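Local coordinates for protein Pcdhgb2 (Mus musculus, PDB 5SZR) that is a probable calcium-dependent cell-adhesion protein, here its extracellular cadherin domains 3 to 6, that may help establish specific neuronal connections in the brain, at residues 111-116 and 129-134; 145-150 and 163-168. All coordinates share one frame; numbering follows the deposited sequence.

Overall arrangement
Both contacts, each partly buried, belong to the second of the four cadherin domains, centres about 9 Å apart, and share one sheet through neighbouring strands 128-135 and 164-169. Contact 1 lies at the edge of that sheet, burying 472 Å² and depending on backbone hydrogen bonds; I129, A130 and I132 are buried, T113 and S114 exposed. Contact 2 spans the interior to the facing sheet, burying 226 Å², chiefly through side chains that reach from 163-168, with aromatic Y165 and L167 inside, to the side chains and backbone of 145-149, plus a water. They meet, for example, at the probable hydrogen bonds I132 O to Y165 N and I129 N to L167 O, and where T134 packs on C147.

Contact 1: residues 111-116 and 129-134; sequences IVTSVF and IALIKT
I111 and K133 form one antiparallel hydrogen-bonded pair, T113 and L131 the next, each closed by two backbone bonds. I111 N lies 2.7 Å from K133 O; L131 N meets T113 O at 2.8 Å and nearly straight, 172° at the hydrogen. Between them V112 and I132 make the non-hydrogen-bonded pair, with side chains side by side on one face. There CD1 of I132 rests 3.6 Å from V112 CG2, carried to it by CG1 standing beside the backbone N and by a second torsion of -60°. On the other face T113 and L131 meet by van der Waals contact, OG1 to CB 3.6 Å.

Beyond T113 the register shifts by one residue. S114, with a positive phi of 53°, is the extra residue: its O faces I129 O at 2.9 Å, two acceptors without a bond. Beyond the strand a single backbone bond remains, from F116 N to I129 O at 2.7 Å. A130 CB touches two neighbouring methyls, V112 CG1 and V115 CG2, at 4.0 Å each.

Further out, I129 and A130 both face L167, a classic beta bulge, while V112 and V115 pack on I201 of strand 196-206 in the opposing sheet. An edge strand that departs from its partner before the chain reaches 119-120, in the other sheet, is the split first strand of the cadherin beta sandwich.

Contact 2: residues 145-150 and 163-168; sequences VYCHVL and NYYKLV
V145 and N163 are joined at the start of the two segments by one water, which accepts from V145 N at 2.9 Å and donates to N163 OD1 at 3.0 Å. This end of the contact is close to a calcium site, for the V145 side chain touches D136, a ligand of the bound ion. Y146 meets the Y165 hydroxyl with its CA, 3.6 Å from Y165 OH, and with CD1 of its ring; its side chain sets off away from 163-168 and crosses that of Y165 at about a right angle.

C147 carries the centre. Its N-H points to Y165 OH over 3.3 Å, a weak bond, and its CB sits over one face of the Y165 ring, 4.1 Å from the centroid and 21° off the normal, a CH-pi contact displaced toward the rim. SG approaches the same ring obliquely, closest to CE2 at 3.8 Å, as a sulfur-aromatic contact. The bond from CA to CB of Y165 already heads for 145-150, and with CG beside the backbone N (chi1 -62°) the ring continues across to C147. With an alanine in place of Y165, the C147 N-H would probably lose this weak acceptor and a gap would open beside its CB and SG.

Two residues on, V149 adds an apolar contact: its CG2 touches L167 CD1 at 3.8 Å, the two side chains crossing at about a right angle.

The strand axes run almost parallel (6°) but 8.9 Å apart, so 145-149 and 164-168 face each other across the sandwich rather than pair. Strand 180-189 flanks 145-149 in one sheet, strands 128-135 and 155-159 flank 164-169 in the other, and L157 packs against C147, V149 and L167.

Contact 1: residues 111-116 and 129-134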
# COMPACT_ATOMS: atom_id res chain seq x y z
N ILE A 111 -16.39 5.18 -30.62
CA ILE A 111 -17.38 4.35 -29.95
C ILE A 111 -16.62 3.27 -29.18
O ILE A 111 -15.98 2.40 -29.78
CB ILE A 111 -18.37 3.72 -30.93
CG1 ILE A 111 -18.92 4.79 -31.89
CG2 ILE A 111 -19.51 3.05 -30.18
CD1 ILE A 111 -19.64 5.93 -31.20
N VAL A 112 -16.71 3.33 -27.85
CA VAL A 112 -15.97 2.44 -26.95
C VAL A 112 -16.96 1.49 -26.29
O VAL A 112 -17.94 1.93 -25.67
CB VAL A 112 -15.20 3.24 -25.88
CG1 VAL A 112 -14.41 2.30 -24.99
CG2 VAL A 112 -14.29 4.27 -26.54
N THR A 113 -16.72 0.19 -26.42
CA THR A 113 -17.55 -0.83 -25.78
C THR A 113 -16.67 -1.86 -25.10
O THR A 113 -15.45 -1.92 -25.32
CB THR A 113 -18.47 -1.53 -26.79
OG1 THR A 113 -17.69 -2.18 -27.79
CG2 THR A 113 -19.43 -0.55 -27.44
N SER A 114 -17.30 -2.66 -24.24
CA SER A 114 -16.67 -3.79 -23.56
C SER A 114 -15.40 -3.38 -22.83
O SER A 114 -14.34 -4.01 -22.96
CB SER A 114 -16.39 -4.94 -24.54
OG SER A 114 -17.60 -5.57 -24.93
N VAL A 115 -15.49 -2.30 -22.06
CA VAL A 115 -14.38 -1.92 -21.20
C VAL A 115 -14.27 -2.92 -20.05
O VAL A 115 -15.26 -3.18 -19.34
CB VAL A 115 -14.56 -0.49 -20.69
CG1 VAL A 115 -13.39 -0.10 -19.78
CG2 VAL A 115 -14.68 0.47 -21.86
N PHE A 116 -13.08 -3.48 -19.87
CA PHE A 116 -12.78 -4.43 -18.79
C PHE A 116 -12.82 -3.67 -17.46
O PHE A 116 -11.86 -3.00 -17.09
CB PHE A 116 -11.41 -5.05 -19.04
CG PHE A 116 -11.22 -6.43 -18.46
CD1 PHE A 116 -11.89 -6.84 -17.32
CD2 PHE A 116 -10.33 -7.33 -19.05
CE1 PHE A 116 -11.69 -8.11 -16.79
CE2 PHE A 116 -10.12 -8.60 -18.52
CZ PHE A 116 -10.81 -8.99 -17.39
N ILE A 129 -8.69 -4.69 -23.28
CA ILE A 129 -9.36 -3.81 -22.32
C ILE A 129 -10.66 -3.27 -22.88
O ILE A 129 -11.66 -3.18 -22.16
CB ILE A 129 -8.41 -2.66 -21.93
CG1 ILE A 129 -7.09 -3.19 -21.39
CG2 ILE A 129 -9.07 -1.75 -20.90
CD1 ILE A 129 -6.14 -2.10 -21.01
N ALA A 130 -10.68 -2.89 -24.16
CA ALA A 130 -11.85 -2.22 -24.71
C ALA A 130 -11.85 -2.41 -26.22
O ALA A 130 -10.81 -2.61 -26.85
CB ALA A 130 -11.86 -0.74 -24.35
N LEU A 131 -13.05 -2.33 -26.79
CA LEU A 131 -13.24 -2.38 -28.23
C LEU A 131 -13.58 -0.99 -28.74
O LEU A 131 -14.46 -0.32 -28.18
CB LEU A 131 -14.34 -3.38 -28.59
CG LEU A 131 -14.04 -4.81 -28.12
CD1 LEU A 131 -15.20 -5.74 -28.42
CD2 LEU A 131 -12.76 -5.32 -28.77
N ILE A 132 -12.88 -0.55 -29.78
CA ILE A 132 -12.96 0.81 -30.29
C ILE A 132 -13.47 0.76 -31.73
O ILE A 132 -12.98 -0.04 -32.54
CB ILE A 132 -11.59 1.51 -30.24
CG1 ILE A 132 -10.95 1.36 -28.86
CG2 ILE A 132 -11.72 2.97 -30.66
CD1 ILE A 132 -11.75 1.95 -27.73
N LYS A 133 -14.45 1.61 -32.04
CA LYS A 133 -14.98 1.75 -33.39
C LYS A 133 -15.07 3.23 -33.73
O LYS A 133 -15.42 4.05 -32.88
CB LYS A 133 -16.36 1.08 -33.53
CG LYS A 133 -16.87 1.02 -34.95
CD LYS A 133 -18.36 0.67 -34.99
CE LYS A 133 -18.91 0.80 -36.40
NZ LYS A 133 -20.39 0.66 -36.46
N THR A 134 -14.76 3.58 -34.98
CA THR A 134 -14.82 4.96 -35.43
C THR A 134 -15.86 5.12 -36.54
O THR A 134 -16.01 4.24 -37.40
CB THR A 134 -13.47 5.45 -35.94
OG1 THR A 134 -13.13 4.77 -37.16
CG2 THR A 134 -12.40 5.18 -34.92

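Contact 2: residues 145-150 and 163-168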
# COMPACT_ATOMS: atom_id res chain seq x y z
N VAL A 145 -10.54 7.95 -40.89
CA VAL A 145 -10.17 8.23 -39.51
C VAL A 145 -9.12 7.22 -39.05
O VAL A 145 -9.14 6.05 -39.44
CB VAL A 145 -11.40 8.19 -38.57
CG1 VAL A 145 -11.02 8.60 -37.15
CG2 VAL A 145 -12.50 9.07 -39.11
N TYR A 146 -8.20 7.69 -38.21
CA TYR A 146 -7.22 6.83 -37.56
C TYR A 146 -7.05 7.25 -36.11
O TYR A 146 -7.15 8.43 -35.77
CB TYR A 146 -5.87 6.87 -38.29
CG TYR A 146 -5.91 6.19 -39.64
CD1 TYR A 146 -5.58 4.85 -39.78
CD2 TYR A 146 -6.31 6.90 -40.77
CE1 TYR A 146 -5.62 4.23 -41.02
CE2 TYR A 146 -6.35 6.29 -42.01
CZ TYR A 146 -6.01 4.96 -42.13
OH TYR A 146 -6.06 4.34 -43.36
N CYS A 147 -6.79 6.26 -35.26
CA CYS A 147 -6.73 6.46 -33.82
C CYS A 147 -5.32 6.21 -33.30
O CYS A 147 -4.52 5.49 -33.90
CB CYS A 147 -7.70 5.54 -33.09
SG CYS A 147 -9.42 5.85 -33.43
N HIS A 148 -5.04 6.81 -32.14
CA HIS A 148 -3.84 6.53 -31.38
C HIS A 148 -4.11 6.90 -29.93
O HIS A 148 -5.06 7.63 -29.62
CB HIS A 148 -2.62 7.30 -31.92
CG HIS A 148 -2.70 8.78 -31.73
ND1 HIS A 148 -3.87 9.49 -31.86
CD2 HIS A 148 -1.74 9.69 -31.40
CE1 HIS A 148 -3.64 10.77 -31.63
NE2 HIS A 148 -2.35 10.92 -31.35
N VAL A 149 -3.28 6.37 -29.04
CA VAL A 149 -3.41 6.58 -27.61
C VAL A 149 -2.40 7.63 -27.17
O VAL A 149 -1.25 7.63 -27.63
CB VAL A 149 -3.20 5.26 -26.84
CG1 VAL A 149 -3.18 5.49 -25.33
CG2 VAL A 149 -4.29 4.26 -27.20
N LEU A 150 -2.83 8.54 -26.31
CA LEU A 150 -1.90 9.50 -25.73
C LEU A 150 -1.16 8.89 -24.55
O LEU A 150 -1.71 8.07 -23.80
CB LEU A 150 -2.63 10.77 -25.29
CG LEU A 150 -3.22 11.63 -26.41
CD1 LEU A 150 -3.93 12.84 -25.84
CD2 LEU A 150 -2.14 12.05 -27.39
N ASN A 163 -11.30 0.65 -39.19
CA ASN A 163 -12.18 1.37 -38.26
C ASN A 163 -12.46 0.58 -36.99
O ASN A 163 -13.31 1.00 -36.19
CB ASN A 163 -13.51 1.76 -38.91
CG ASN A 163 -13.34 2.45 -40.24
OD1 ASN A 163 -12.38 3.19 -40.44
ND2 ASN A 163 -14.26 2.19 -41.16
N TYR A 164 -11.77 -0.53 -36.76
CA TYR A 164 -11.96 -1.34 -35.55
C TYR A 164 -10.63 -1.53 -34.84
O TYR A 164 -9.64 -1.94 -35.46
CB TYR A 164 -12.59 -2.69 -35.88
CG TYR A 164 -14.03 -2.59 -36.31
CD1 TYR A 164 -15.06 -2.67 -35.38
CD2 TYR A 164 -14.37 -2.41 -37.65
CE1 TYR A 164 -16.39 -2.57 -35.77
CE2 TYR A 164 -15.68 -2.31 -38.04
CZ TYR A 164 -16.69 -2.40 -37.10
OH TYR A 164 -18.00 -2.30 -37.50
N TYR A 165 -10.61 -1.23 -33.54
CA TYR A 165 -9.40 -1.34 -32.74
C TYR A 165 -9.67 -2.12 -31.47
O TYR A 165 -10.80 -2.14 -30.96
CB TYR A 165 -8.83 0.04 -32.37
CG TYR A 165 -8.42 0.91 -33.54
CD1 TYR A 165 -7.11 0.91 -34.00
CD2 TYR A 165 -9.33 1.74 -34.16
CE1 TYR A 165 -6.72 1.71 -35.05
CE2 TYR A 165 -8.96 2.55 -35.22
CZ TYR A 165 -7.65 2.53 -35.66
OH TYR A 165 -7.27 3.33 -36.72
N LYS A 166 -8.63 -2.77 -30.96
CA LYS A 166 -8.63 -3.36 -29.63
C LYS A 166 -7.58 -2.63 -28.80
O LYS A 166 -6.42 -2.54 -29.21
CB LYS A 166 -8.34 -4.86 -29.67
CG LYS A 166 -9.46 -5.68 -30.27
CD LYS A 166 -9.17 -7.17 -30.17
CE LYS A 166 -10.16 -7.98 -30.99
NZ LYS A 166 -9.96 -9.44 -30.82
N LEU A 167 -8.01 -2.08 -27.67
CA LEU A 167 -7.08 -1.49 -26.70
C LEU A 167 -6.55 -2.61 -25.81
O LEU A 167 -7.32 -3.26 -25.10
CB LEU A 167 -7.78 -0.42 -25.87
CG LEU A 167 -6.89 0.33 -24.87
CD1 LEU A 167 -5.81 1.11 -25.60
CD2 LEU A 167 -7.73 1.25 -24.00
N VAL A 168 -5.24 -2.83 -25.85
CA VAL A 168 -4.63 -3.96 -25.15
C VAL A 168 -3.51 -3.46 -24.24
O VAL A 168 -2.90 -2.42 -24.46
CB VAL A 168 -4.09 -5.02 -26.12
CG1 VAL A 168 -5.17 -5.42 -27.12
CG2 VAL A 168 -2.84 -4.52 -26.83
O HOH W 1 -12.52 5.95 -41.55